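Side-chain contacts in Lmo0131 protein (Listeria monocytogenes, PDB 4Q6J), which is of unconfirmed function but belongs to the EAL family, whose members are generally assigned cyclic-di-GMP phosphodiesterase activity: residues A65-E68 with M69-V73; I78-I81 with N82-G85; Y104-F107 with L108-V112; K186-R189 with K190-I193; V214-M217 with E218-E221. All coordinates share one frame; numbering follows the deposited sequence.

In the fold
The five contacts follow one another along the chain of an EAL domain, a TIM-barrel-like fold with helices around a curled, largely parallel sheet. Contacts 1 and 2 lie near the start and at the end of helix 66-83, with centres about 19 Å apart. Contact 3 lies on helix 102-115, which packs beside that helix: Arg67 meets Tyr104 and Phe107, and Ile78 meets Tyr111 and Val112. Contacts 4 and 5 mark the starts of helices 189-204 and 217-225, with centres about 14 Å apart. Contacts 1 and 3 lie across the chain's centre from contact 4, about 40 and 42 Å away between centres. Four of the five thus sit at helix ends; contact 3 lies within helix 102-115.

Contact 1. Residues A65-E68 with M69-V73; sequences ATRE and MQDFV. With EDO (1,2-ethanediol), chain P.
Residues 65-73 form the first turns of helix 66-83, where Met69 N, Gln70 N, Asp71 N and Phe72 N bond back to the carbonyls of Ala65, Thr66, Arg67 and Glu68. Ala65 occupies the N-cap position, and its O accepts from Met69 N at 3.1 Å. The main side-chain contact is the salt bridge one turn apart between Arg67 and Asp71. Arg67 NE gives its N-H to Asp71 OD1 at 2.6 Å, with an angle of 161° at the hydrogen. OD1 is met on its syn side and lies near the guanidinium plane. The two flat groups stand almost perpendicular, 86° apart. Arg67 leaves the helix with CG anti to its N, then bends at chi2 (51°), which brings NE forward along the helix to the carboxylate. This i to i+4 ion pair lies on an outer helix of the barrel-like EAL fold, on the side that faces helix 102-115. There Tyr104 touches both Arg67 and Asp71, and Phe107 touches Arg67. Asp71 OD1 has a second partner, an ethanediol probably from the crystallisation liquor, whose O2 donates to it at 2.6 Å. Two donors therefore grip this one oxygen, and the arginine would be expected to favour a charged carboxylate. The same ethanediol is hydrogen-bonded to Tyr104 OH. Along the helix, Phe72 CB rests 3.4 Å from Glu68 O, and the Phe72 ring meets that of Tyr20.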
loop_
_atom_site.group_PDB
_atom_site.type_symbol
_atom_site.label_atom_id
_atom_site.label_comp_id
_atom_site.label_asym_id
_atom_site.label_seq_id
_atom_site.Cartn_x
_atom_site.Cartn_y
_atom_site.Cartn_z
ATOM N N ALA B 65 9.428 -3.392 -19.800
ATOM C CA ALA B 65 10.832 -3.101 -20.137
ATOM C C ALA B 65 11.794 -3.067 -18.931
ATOM O O ALA B 65 12.976 -2.746 -19.069
ATOM C CB ALA B 65 10.923 -1.781 -20.924
ATOM N N THR B 66 11.282 -3.446 -17.768
ATOM C CA THR B 66 12.044 -3.370 -16.534
ATOM C C THR B 66 13.317 -4.203 -16.633
ATOM O O THR B 66 14.319 -3.837 -16.072
ATOM C CB THR B 66 11.257 -3.792 -15.259
ATOM O OG1 THR B 66 10.605 -5.035 -15.464
ATOM C CG2 THR B 66 10.238 -2.746 -14.856
ATOM N N ARG B 67 13.267 -5.328 -17.331
ATOM C CA ARG B 67 14.435 -6.171 -17.411
ATOM C C ARG B 67 15.554 -5.525 -18.221
ATOM O O ARG B 67 16.708 -5.530 -17.779
ATOM C CB ARG B 67 14.100 -7.552 -17.931
ATOM C CG ARG B 67 15.320 -8.458 -17.958
ATOM C CD ARG B 67 16.090 -8.492 -16.652
ATOM N NE ARG B 67 17.320 -9.245 -16.850
ATOM C CZ ARG B 67 17.438 -10.563 -16.692
ATOM N NH1 ARG B 67 16.415 -11.302 -16.282
ATOM N NH2 ARG B 67 18.597 -11.152 -16.930
ATOM N N GLU B 68 15.195 -4.978 -19.385
ATOM C CA GLU B 68 16.102 -4.218 -20.249
ATOM C C GLU B 68 16.817 -3.120 -19.469
ATOM O O GLU B 68 18.018 -2.917 -19.592
ATOM C CB GLU B 68 15.318 -3.550 -21.393
ATOM C CG GLU B 68 14.932 -4.480 -22.546
ATOM C CD GLU B 68 13.504 -5.015 -22.464
ATOM O OE1 GLU B 68 12.965 -5.358 -23.527
ATOM O OE2 GLU B 68 12.930 -5.115 -21.355
HETATM N N MSE B 69 16.054 -2.405 -18.664
HETATM C CA MSE B 69 16.564 -1.254 -17.979
HETATM C C MSE B 69 17.580 -1.683 -16.929
HETATM O O MSE B 69 18.685 -1.134 -16.885
HETATM C CB MSE B 69 15.413 -0.430 -17.388
HETATM C CG MSE B 69 15.791 0.995 -17.072
HETATM SE SE MSE B 69 14.543 1.840 -15.850
HETATM C CE MSE B 69 14.206 0.275 -14.792
ATOM N N GLN B 70 17.219 -2.676 -16.111
ATOM C CA GLN B 70 18.131 -3.217 -15.089
ATOM C C GLN B 70 19.414 -3.690 -15.725
ATOM O O GLN B 70 20.483 -3.377 -15.253
ATOM C CB GLN B 70 17.515 -4.388 -14.294
ATOM C CG GLN B 70 16.442 -4.023 -13.329
ATOM C CD GLN B 70 16.824 -2.928 -12.340
ATOM O OE1 GLN B 70 17.948 -2.862 -11.825
ATOM N NE2 GLN B 70 15.876 -2.053 -12.083
ATOM N N ASP B 71 19.276 -4.453 -16.812
ATOM C CA ASP B 71 20.415 -5.003 -17.517
ATOM C C ASP B 71 21.322 -3.857 -17.972
ATOM O O ASP B 71 22.534 -3.887 -17.755
ATOM C CB ASP B 71 19.951 -5.872 -18.705
ATOM C CG ASP B 71 19.397 -7.259 -18.286
ATOM O OD1 ASP B 71 19.402 -7.639 -17.098
ATOM O OD2 ASP B 71 18.943 -7.998 -19.182
ATOM N N PHE B 72 20.720 -2.833 -18.572
ATOM C CA PHE B 72 21.447 -1.636 -18.981
ATOM C C PHE B 72 22.236 -1.063 -17.799
ATOM O O PHE B 72 23.444 -0.847 -17.885
ATOM C CB PHE B 72 20.492 -0.552 -19.538
ATOM C CG PHE B 72 21.172 0.797 -19.742
ATOM C CD1 PHE B 72 21.781 1.116 -20.942
ATOM C CD2 PHE B 72 21.250 1.722 -18.714
ATOM C CE1 PHE B 72 22.426 2.340 -21.097
ATOM C CE2 PHE B 72 21.895 2.915 -18.870
ATOM C CZ PHE B 72 22.481 3.227 -20.041
ATOM N N VAL B 73 21.524 -0.804 -16.703
ATOM C CA VAL B 73 22.107 -0.234 -15.495
ATOM C C VAL B 73 23.289 -1.082 -15.011
ATOM O O VAL B 73 24.346 -0.556 -14.748
ATOM C CB VAL B 73 21.015 -0.069 -14.407
ATOM C CG1 VAL B 73 21.590 0.231 -13.061
ATOM C CG2 VAL B 73 20.050 1.018 -14.841
HETATM C C1 EDO P . 23.622 -7.799 -15.667
HETATM O O1 EDO P . 23.545 -7.205 -16.967
HETATM C C2 EDO P . 22.258 -8.227 -15.106
HETATM O O2 EDO P . 21.210 -7.251 -15.251
#

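Contact 2. Residues I78-I81 with N82-G85; sequences IKQI and NQLG
Asn82 folds its side chain back beside Ile78, one turn earlier in helix 66-83. Its CG lies anti to the carbonyl carbon (chi1 -72°), which lays the amide alongside the Ile78 side chain, and ND2 comes to 4.0 Å from Ile78 CG2. Asn82 CG is 3.3 Å from Ile78 O, but ND2 makes no hydrogen bond to that carbonyl. The amide is instead held by the end of helix 102-115 and the chain just after it: Asn82 OD1 accepts from Lys117 N, and ND2 donates to His115 O. Both ends of the group are thereby tied, which fixes its rotation. Gln80 and Gln83 also run side by side. Each has CG anti to its N and a bend at chi2. Their amide planes are 84° apart, and Gln80 OE1 lies 3.2 Å from Gln83 NE2. Gln83 OE1 accepts from Lys246 NZ of helix 242-248. The contact closes the C-terminal end of helix 66-83, just before the chain turns toward strand 89-95 of the barrel-like sheet. Leu84 is the first residue to leave helical angles, and its N bonds to Gln80 O at 3.3 Å and weakly to Ile81 O. Gly85 follows with a positive phi of 63°. Leu84 slants across Gln80, with CG 3.5 Å from Gln80 O and 3.9 Å from Gln80 OE1. Leu84 also packs on Met242 and Lys246.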
loop_
_atom_site.group_PDB
_atom_site.type_symbol
_atom_site.label_atom_id
_atom_site.label_comp_id
_atom_site.label_asym_id
_atom_site.label_seq_id
_atom_site.Cartn_x
_atom_site.Cartn_y
_atom_site.Cartn_z
ATOM N N ILE B 78 29.103 -1.798 -14.573
ATOM C CA ILE B 78 30.254 -2.683 -14.524
ATOM C C ILE B 78 31.388 -2.186 -15.427
ATOM O O ILE B 78 32.550 -2.184 -15.045
ATOM C CB ILE B 78 29.830 -4.112 -14.866
ATOM C CG1 ILE B 78 29.069 -4.685 -13.672
ATOM C CG2 ILE B 78 31.026 -4.952 -15.264
ATOM C CD1 ILE B 78 28.379 -5.979 -13.928
ATOM N N LYS B 79 31.044 -1.744 -16.627
ATOM C CA LYS B 79 32.042 -1.186 -17.517
ATOM C C LYS B 79 32.708 0.032 -16.877
ATOM O O LYS B 79 33.925 0.182 -16.900
ATOM C CB LYS B 79 31.379 -0.796 -18.831
ATOM C CG LYS B 79 30.973 -1.977 -19.673
ATOM C CD LYS B 79 29.884 -1.570 -20.670
ATOM C CE LYS B 79 29.627 -2.616 -21.737
ATOM N NZ LYS B 79 29.820 -3.976 -21.206
ATOM N N GLN B 80 31.893 0.905 -16.306
ATOM C CA GLN B 80 32.397 2.120 -15.678
ATOM C C GLN B 80 33.342 1.882 -14.479
ATOM O O GLN B 80 34.322 2.607 -14.297
ATOM C CB GLN B 80 31.236 2.987 -15.246
ATOM C CG GLN B 80 31.645 4.411 -14.894
ATOM C CD GLN B 80 32.457 5.079 -15.985
ATOM O OE1 GLN B 80 33.679 5.156 -15.917
ATOM N NE2 GLN B 80 31.769 5.564 -17.001
ATOM N N ILE B 81 33.026 0.891 -13.654
ATOM C CA ILE B 81 33.856 0.526 -12.518
ATOM C C ILE B 81 35.176 0.010 -13.047
ATOM O O ILE B 81 36.237 0.398 -12.552
ATOM C CB ILE B 81 33.183 -0.561 -11.694
ATOM C CG1 ILE B 81 31.950 -0.011 -10.994
ATOM C CG2 ILE B 81 34.134 -1.131 -10.673
ATOM C CD1 ILE B 81 31.068 -1.117 -10.440
ATOM N N ASN B 82 35.107 -0.864 -14.056
ATOM C CA ASN B 82 36.319 -1.411 -14.678
ATOM C C ASN B 82 37.228 -0.320 -15.178
ATOM O O ASN B 82 38.423 -0.390 -14.984
ATOM C CB ASN B 82 36.009 -2.366 -15.838
ATOM C CG ASN B 82 35.438 -3.682 -15.371
ATOM O OD1 ASN B 82 35.533 -4.054 -14.198
ATOM N ND2 ASN B 82 34.849 -4.402 -16.298
ATOM N N GLN B 83 36.648 0.692 -15.811
ATOM C CA GLN B 83 37.438 1.819 -16.297
ATOM C C GLN B 83 38.189 2.582 -15.194
ATOM O O GLN B 83 39.301 3.025 -15.419
ATOM C CB GLN B 83 36.592 2.783 -17.137
ATOM C CG GLN B 83 37.419 3.785 -17.915
ATOM C CD GLN B 83 37.558 5.145 -17.234
ATOM O OE1 GLN B 83 38.292 6.022 -17.706
ATOM N NE2 GLN B 83 36.847 5.330 -16.136
ATOM N N LEU B 84 37.595 2.719 -14.016
ATOM C CA LEU B 84 38.146 3.584 -12.979
ATOM C C LEU B 84 39.176 2.872 -12.137
ATOM O O LEU B 84 39.549 3.348 -11.080
ATOM C CB LEU B 84 37.047 4.168 -12.086
ATOM C CG LEU B 84 36.155 5.152 -12.847
ATOM C CD1 LEU B 84 34.863 5.440 -12.111
ATOM C CD2 LEU B 84 36.899 6.435 -13.119
ATOM N N GLY B 85 39.628 1.723 -12.594
ATOM C CA GLY B 85 40.779 1.107 -11.986
ATOM C C GLY B 85 40.606 0.698 -10.541
ATOM O O GLY B 85 41.583 0.465 -9.842
#

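Contact 3. Residues Y104-F107 with L108-V112; sequences YMTF and LHDYV
Leu108 makes two apolar contacts, with Tyr104 and Met105. Its CB lies 4.0 Å from Tyr104 CE2, and its CD2 lies 4.1 Å from SE of selenomethionine Met105. Met105 runs alongside Leu108, with bends at both chi2 and chi3 that turn SE toward the leucine. On another face of the helix, Phe107 CZ approaches Tyr111 CD2 at 4.2 Å, and Tyr111 CB sits over one face of the Phe107 ring. The Tyr111 ring leads away and stacks on His115. Among the polar contacts, His109 ND1 donates to Asp110 OD1 at 3.1 Å, on the lone pair pointing away from the other carboxylate oxygen. Thr106 lies beside Asp110, but its OG1 bonds to Ser102 O. The backbone bonds link residues four apart, from Leu108 N to Tyr104 O through Tyr111 N to Phe107 O; the last is 2.8 Å long. Tyr104 and Phe107 meet Arg67 of helix 66-83, whereas Met105 and Leu108 both pack on Ile124 of strand 122-127 and Ile145 of helix 136-146. The stretch is an amphipathic helix on the outside of a barrel-like EAL domain, wedged between neighbouring helices and the sheet.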
loop_
_atom_site.group_PDB
_atom_site.type_symbol
_atom_site.label_atom_id
_atom_site.label_comp_id
_atom_site.label_asym_id
_atom_site.label_seq_id
_atom_site.Cartn_x
_atom_site.Cartn_y
_atom_site.Cartn_z
ATOM N N TYR B 104 16.738 -13.799 -11.488
ATOM C CA TYR B 104 17.503 -12.593 -11.787
ATOM C C TYR B 104 18.831 -12.581 -11.066
ATOM O O TYR B 104 19.831 -12.244 -11.637
ATOM C CB TYR B 104 16.767 -11.305 -11.419
ATOM C CG TYR B 104 17.639 -10.125 -11.766
ATOM C CD1 TYR B 104 17.833 -9.776 -13.076
ATOM C CD2 TYR B 104 18.321 -9.404 -10.786
ATOM C CE1 TYR B 104 18.647 -8.731 -13.412
ATOM C CE2 TYR B 104 19.147 -8.353 -11.121
ATOM C CZ TYR B 104 19.315 -8.031 -12.437
ATOM O OH TYR B 104 20.150 -7.008 -12.823
HETATM N N MSE B 105 18.836 -12.909 -9.787
HETATM C CA MSE B 105 20.037 -12.714 -8.995
HETATM C C MSE B 105 21.115 -13.715 -9.370
HETATM O O MSE B 105 22.293 -13.527 -9.084
HETATM C CB MSE B 105 19.718 -12.741 -7.497
HETATM C CG MSE B 105 18.938 -11.489 -7.022
HETATM SE SE MSE B 105 19.936 -9.782 -7.226
HETATM C CE MSE B 105 21.036 -9.952 -5.608
ATOM N N THR B 106 20.708 -14.787 -10.027
ATOM C CA THR B 106 21.653 -15.782 -10.521
ATOM C C THR B 106 22.307 -15.283 -11.771
ATOM O O THR B 106 23.506 -15.342 -11.905
ATOM C CB THR B 106 20.954 -17.087 -10.808
ATOM O OG1 THR B 106 20.734 -17.753 -9.561
ATOM C CG2 THR B 106 21.809 -17.958 -11.712
ATOM N N PHE B 107 21.516 -14.749 -12.683
ATOM C CA PHE B 107 22.102 -14.063 -13.817
ATOM C C PHE B 107 23.053 -12.922 -13.448
ATOM O O PHE B 107 24.070 -12.732 -14.104
ATOM C CB PHE B 107 21.034 -13.487 -14.714
ATOM C CG PHE B 107 21.602 -12.798 -15.889
ATOM C CD1 PHE B 107 22.310 -13.521 -16.842
ATOM C CD2 PHE B 107 21.495 -11.435 -16.028
ATOM C CE1 PHE B 107 22.861 -12.894 -17.934
ATOM C CE2 PHE B 107 22.025 -10.819 -17.121
ATOM C CZ PHE B 107 22.710 -11.548 -18.071
ATOM N N LEU B 108 22.692 -12.157 -12.419
ATOM C CA LEU B 108 23.489 -11.005 -12.049
ATOM C C LEU B 108 24.809 -11.462 -11.452
ATOM O O LEU B 108 25.857 -10.923 -11.741
ATOM C CB LEU B 108 22.745 -10.087 -11.071
ATOM C CG LEU B 108 23.607 -8.906 -10.572
ATOM C CD1 LEU B 108 24.032 -7.999 -11.698
ATOM C CD2 LEU B 108 22.929 -8.096 -9.496
ATOM N N HIS B 109 24.741 -12.461 -10.599
ATOM C CA HIS B 109 25.919 -13.091 -10.030
ATOM C C HIS B 109 26.855 -13.593 -11.114
ATOM O O HIS B 109 28.079 -13.477 -11.011
ATOM C CB HIS B 109 25.480 -14.282 -9.188
ATOM C CG HIS B 109 26.602 -15.172 -8.787
ATOM N ND1 HIS B 109 27.246 -16.003 -9.677
ATOM C CD2 HIS B 109 27.190 -15.374 -7.587
ATOM C CE1 HIS B 109 28.193 -16.672 -9.045
ATOM N NE2 HIS B 109 28.175 -16.310 -7.775
ATOM N N ASP B 110 26.270 -14.195 -12.143
ATOM C CA ASP B 110 27.035 -14.752 -13.245
ATOM C C ASP B 110 27.645 -13.669 -14.103
ATOM O O ASP B 110 28.811 -13.754 -14.493
ATOM C CB ASP B 110 26.123 -15.567 -14.129
ATOM C CG ASP B 110 25.761 -16.871 -13.520
ATOM O OD1 ASP B 110 26.124 -17.121 -12.351
ATOM O OD2 ASP B 110 25.100 -17.650 -14.222
ATOM N N TYR B 111 26.841 -12.671 -14.428
ATOM C CA TYR B 111 27.333 -11.539 -15.178
ATOM C C TYR B 111 28.448 -10.782 -14.409
ATOM O O TYR B 111 29.460 -10.393 -14.981
ATOM C CB TYR B 111 26.186 -10.601 -15.567
ATOM C CG TYR B 111 26.645 -9.558 -16.542
ATOM C CD1 TYR B 111 27.236 -8.390 -16.102
ATOM C CD2 TYR B 111 26.529 -9.764 -17.900
ATOM C CE1 TYR B 111 27.690 -7.456 -16.972
ATOM C CE2 TYR B 111 26.974 -8.835 -18.791
ATOM C CZ TYR B 111 27.568 -7.682 -18.326
ATOM O OH TYR B 111 28.022 -6.742 -19.209
ATOM N N VAL B 112 28.249 -10.576 -13.119
ATOM C CA VAL B 112 29.286 -9.981 -12.275
ATOM C C VAL B 112 30.578 -10.809 -12.262
ATOM O O VAL B 112 31.657 -10.308 -12.517
ATOM C CB VAL B 112 28.775 -9.744 -10.823
ATOM C CG1 VAL B 112 29.918 -9.367 -9.909
ATOM C CG2 VAL B 112 27.718 -8.651 -10.825
#

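Contact 4. Residues K186-R189 with K190-I193; sequences KTDR and KQQI. With PO4 (phosphate ion), chain M.
Asp188 OD1 accepts from Gln191 N at 3.2 Å, and a water also reaches it with a weak bond. The angle at the amide hydrogen is 157°, and the N-H comes from above the carboxylate plane. The water accepts from Lys190 N at 3.0 Å, so it links a second amide of the first turn to the same oxygen. Asp188 has CG anti to its N (chi1 -156°), which swings the carboxylate over toward Gln191. The carboxylate carbon CG then rests 3.4 Å from Gln191 CB. Asp188 is thus the N-cap of helix 189-204, an outer helix of the barrel-like EAL fold. Its carboxylate is placed to receive the amide of Gln191 directly, and that of Lys190 through the water, at a helix start where the dipole would probably favour a negative charge. Gln192 N and Ile193 N bond to Asp188 O and Arg189 O, continuing the helix. Asp188 OD2 has another role, a salt bridge to Arg168 of the third subunit. Lys190 NZ donates to Leu167 O of that same subunit. Arg189 and Ile193 lie side by side, with Arg189 CG 3.8 Å from Ile193 CD1. The arginine then bends at chi3 (48°), and its guanidinium meets a phosphate ion at the edge. The ion probably comes from the crystallisation liquor. The modelled NH1 to O4 distance is too short to be trusted. Gln191 NE2 donates to Phe181 O, and Gln192 NE2 to Leu185 O.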
loop_
_atom_site.group_PDB
_atom_site.type_symbol
_atom_site.label_atom_id
_atom_site.label_comp_id
_atom_site.label_asym_id
_atom_site.label_seq_id
_atom_site.Cartn_x
_atom_site.Cartn_y
_atom_site.Cartn_z
ATOM N N LYS B 186 18.186 22.403 12.667
ATOM C CA LYS B 186 18.428 23.467 13.640
ATOM C C LYS B 186 17.301 23.503 14.669
ATOM O O LYS B 186 17.508 23.808 15.834
ATOM C CB LYS B 186 18.546 24.818 12.952
ATOM C CG LYS B 186 18.974 25.952 13.850
ATOM C CD LYS B 186 19.026 27.189 13.009
ATOM C CE LYS B 186 19.522 28.379 13.763
ATOM N NZ LYS B 186 19.730 29.517 12.807
ATOM N N THR B 187 16.103 23.168 14.230
ATOM C CA THR B 187 14.942 23.265 15.079
ATOM C C THR B 187 14.330 21.902 15.383
ATOM O O THR B 187 13.125 21.794 15.612
ATOM C CB THR B 187 13.876 24.127 14.398
ATOM O OG1 THR B 187 13.657 23.655 13.052
ATOM C CG2 THR B 187 14.314 25.592 14.390
ATOM N N ASP B 188 15.154 20.864 15.381
ATOM C CA ASP B 188 14.627 19.543 15.599
ATOM C C ASP B 188 15.527 18.703 16.480
ATOM O O ASP B 188 16.362 17.945 16.014
ATOM C CB ASP B 188 14.339 18.871 14.271
ATOM C CG ASP B 188 13.294 17.794 14.391
ATOM O OD1 ASP B 188 13.021 17.315 15.521
ATOM O OD2 ASP B 188 12.745 17.422 13.333
ATOM N N ARG B 189 15.320 18.828 17.777
ATOM C CA ARG B 189 16.094 18.030 18.705
ATOM C C ARG B 189 15.760 16.532 18.635
ATOM O O ARG B 189 16.651 15.717 18.714
ATOM C CB ARG B 189 15.969 18.518 20.143
ATOM C CG ARG B 189 16.720 17.585 21.071
ATOM C CD ARG B 189 16.759 18.054 22.479
ATOM N NE ARG B 189 15.456 18.465 22.962
ATOM C CZ ARG B 189 15.257 19.011 24.149
ATOM N NH1 ARG B 189 16.276 19.199 24.966
ATOM N NH2 ARG B 189 14.039 19.366 24.519
ATOM N N LYS B 190 14.490 16.180 18.496
ATOM C CA LYS B 190 14.138 14.784 18.412
ATOM C C LYS B 190 14.821 14.124 17.203
ATOM O O LYS B 190 15.302 13.012 17.298
ATOM C CB LYS B 190 12.622 14.616 18.286
ATOM C CG LYS B 190 11.822 15.030 19.481
ATOM C CD LYS B 190 10.282 14.908 19.237
ATOM C CE LYS B 190 9.789 13.454 19.256
ATOM N NZ LYS B 190 8.304 13.247 19.193
ATOM N N GLN B 191 14.865 14.815 16.062
ATOM C CA GLN B 191 15.464 14.223 14.871
ATOM C C GLN B 191 16.962 14.134 15.025
ATOM O O GLN B 191 17.591 13.234 14.478
ATOM C CB GLN B 191 15.065 14.981 13.600
ATOM C CG GLN B 191 15.524 14.347 12.284
ATOM C CD GLN B 191 14.946 12.962 12.072
ATOM O OE1 GLN B 191 14.035 12.538 12.801
ATOM N NE2 GLN B 191 15.466 12.240 11.072
ATOM N N GLN B 192 17.542 15.062 15.762
ATOM C CA GLN B 192 18.983 14.957 16.045
ATOM C C GLN B 192 19.297 13.727 16.877
ATOM O O GLN B 192 20.279 13.019 16.642
ATOM C CB GLN B 192 19.536 16.214 16.710
ATOM C CG GLN B 192 19.692 17.363 15.709
ATOM C CD GLN B 192 20.748 18.383 16.115
ATOM O OE1 GLN B 192 21.764 18.025 16.712
ATOM N NE2 GLN B 192 20.513 19.660 15.780
ATOM N N ILE B 193 18.444 13.469 17.846
ATOM C CA ILE B 193 18.592 12.277 18.649
ATOM C C ILE B 193 18.353 11.015 17.802
ATOM O O ILE B 193 19.068 10.015 17.940
ATOM C CB ILE B 193 17.684 12.335 19.877
ATOM C CG1 ILE B 193 18.168 13.442 20.803
ATOM C CG2 ILE B 193 17.731 11.042 20.630
ATOM C CD1 ILE B 193 17.149 13.888 21.763
HETATM P P PO4 M . 19.231 18.675 26.033
HETATM O O1 PO4 M . 20.133 17.580 26.537
HETATM O O2 PO4 M . 18.430 19.187 27.206
HETATM O O3 PO4 M . 20.057 19.737 25.353
HETATM O O4 PO4 M . 18.284 18.068 25.038
HETATM O O HOH W 1 12.233 18.203 18.714
#

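Contact 5. Residues V214-M217 with E218-E221; sequences VEDM and EQVE. With EDO (1,2-ethanediol), chain L.
The Gln219 amide and the Asp216 carboxylate cross at about a right angle as side chains, with their planes 58° apart. Gln219 OE1 is gripped by two backbone donors, Glu215 N at 2.9 Å and Asp216 N at 3.2 Å. Asp216 N lies in the carbonyl plane of the amide, whereas Glu215 N is tilted from it. In return, Gln219 N donates to Asp216 OD1 at 2.9 Å, with an angle of 163° at the hydrogen. This reciprocal pair is a capping box at the start of helix 217-225. Asp216 CG lies between N and the carbonyl carbon (chi1 71°), which turns OD1 onto the first helical turn. Gln219 NE2 donates to Ile182 O, so both ends of the amide are held. Selenomethionine Met217 bends so that CE lies a tight 3.5 Å from Val220 CG1 and 3.7 Å from Glu221 CG. Val220 CG2 also meets Val214 CG1 at 3.9 Å. The Glu215 carboxylate is hydrogen-bonded to Thr9 OG1 and accepts from Ser8 N, both of the fourth subunit, and its OE2 also accepts from an ethanediol. The chemistry is that of a capped helix start: the aspartate satisfies a first-turn amide, while the glutamine ties the incoming loop.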
loop_
_atom_site.group_PDB
_atom_site.type_symbol
_atom_site.label_atom_id
_atom_site.label_comp_id
_atom_site.label_asym_id
_atom_site.label_seq_id
_atom_site.Cartn_x
_atom_site.Cartn_y
_atom_site.Cartn_z
ATOM N N VAL B 214 22.046 16.115 1.115
ATOM C CA VAL B 214 22.848 17.121 1.794
ATOM C C VAL B 214 22.891 18.392 0.939
ATOM O O VAL B 214 23.307 18.361 -0.216
ATOM C CB VAL B 214 24.279 16.626 2.139
ATOM C CG1 VAL B 214 25.108 17.751 2.747
ATOM C CG2 VAL B 214 24.202 15.461 3.113
ATOM N N GLU B 215 22.454 19.506 1.511
ATOM C CA GLU B 215 22.324 20.733 0.753
ATOM C C GLU B 215 23.244 21.865 1.227
ATOM O O GLU B 215 23.618 22.727 0.434
ATOM C CB GLU B 215 20.862 21.169 0.751
ATOM C CG GLU B 215 19.947 20.153 0.084
ATOM C CD GLU B 215 19.552 20.538 -1.327
ATOM O OE1 GLU B 215 19.436 21.750 -1.598
ATOM O OE2 GLU B 215 19.343 19.638 -2.161
ATOM N N ASP B 216 23.625 21.877 2.505
ATOM C CA ASP B 216 24.403 23.011 3.019
ATOM C C ASP B 216 25.430 22.652 4.090
ATOM O O ASP B 216 25.391 21.574 4.671
ATOM C CB ASP B 216 23.491 24.164 3.468
ATOM C CG ASP B 216 22.697 23.862 4.746
ATOM O OD1 ASP B 216 23.157 23.153 5.639
ATOM O OD2 ASP B 216 21.591 24.390 4.884
HETATM N N MSE B 217 26.341 23.579 4.337
HETATM C CA MSE B 217 27.447 23.342 5.245
HETATM C C MSE B 217 27.000 23.143 6.714
HETATM O O MSE B 217 27.621 22.423 7.443
HETATM C CB MSE B 217 28.492 24.470 5.093
HETATM C CG MSE B 217 29.809 24.246 5.847
HETATM SE SE MSE B 217 30.798 22.668 5.280
HETATM C CE MSE B 217 31.299 22.020 7.031
ATOM N N GLU B 218 25.911 23.786 7.127
ATOM C CA GLU B 218 25.417 23.608 8.487
ATOM C C GLU B 218 24.971 22.157 8.720
ATOM O O GLU B 218 25.175 21.601 9.806
ATOM C CB GLU B 218 24.296 24.606 8.819
ATOM C CG GLU B 218 24.779 26.051 8.989
ATOM C CD GLU B 218 23.673 27.052 9.387
ATOM O OE1 GLU B 218 22.677 26.657 10.032
ATOM O OE2 GLU B 218 23.817 28.255 9.058
ATOM N N GLN B 219 24.376 21.548 7.694
ATOM C CA GLN B 219 24.084 20.119 7.724
ATOM C C GLN B 219 25.355 19.304 7.836
ATOM O O GLN B 219 25.400 18.364 8.617
ATOM C CB GLN B 219 23.323 19.670 6.478
ATOM C CG GLN B 219 21.817 19.852 6.581
ATOM C CD GLN B 219 21.116 19.650 5.249
ATOM O OE1 GLN B 219 21.596 20.073 4.200
ATOM N NE2 GLN B 219 19.980 18.993 5.291
ATOM N N VAL B 220 26.367 19.640 7.045
ATOM C CA VAL B 220 27.626 18.919 7.097
ATOM C C VAL B 220 28.226 18.918 8.498
ATOM O O VAL B 220 28.691 17.896 9.016
ATOM C CB VAL B 220 28.632 19.497 6.117
ATOM C CG1 VAL B 220 30.013 18.849 6.331
ATOM C CG2 VAL B 220 28.134 19.287 4.691
ATOM N N GLU B 221 28.194 20.082 9.122
ATOM C CA GLU B 221 28.723 20.209 10.465
ATOM C C GLU B 221 28.026 19.211 11.416
ATOM O O GLU B 221 28.698 18.482 12.143
ATOM C CB GLU B 221 28.569 21.643 10.952
ATOM C CG GLU B 221 29.463 22.605 10.218
ATOM C CD GLU B 221 29.131 24.062 10.524
ATOM O OE1 GLU B 221 28.114 24.327 11.198
ATOM O OE2 GLU B 221 29.889 24.950 10.096
HETATM C C1 EDO L . 19.573 17.021 -3.461
HETATM O O1 EDO L . 20.545 17.412 -2.489
HETATM C C2 EDO L . 19.853 15.639 -4.005
HETATM O O2 EDO L . 21.078 15.618 -4.734
#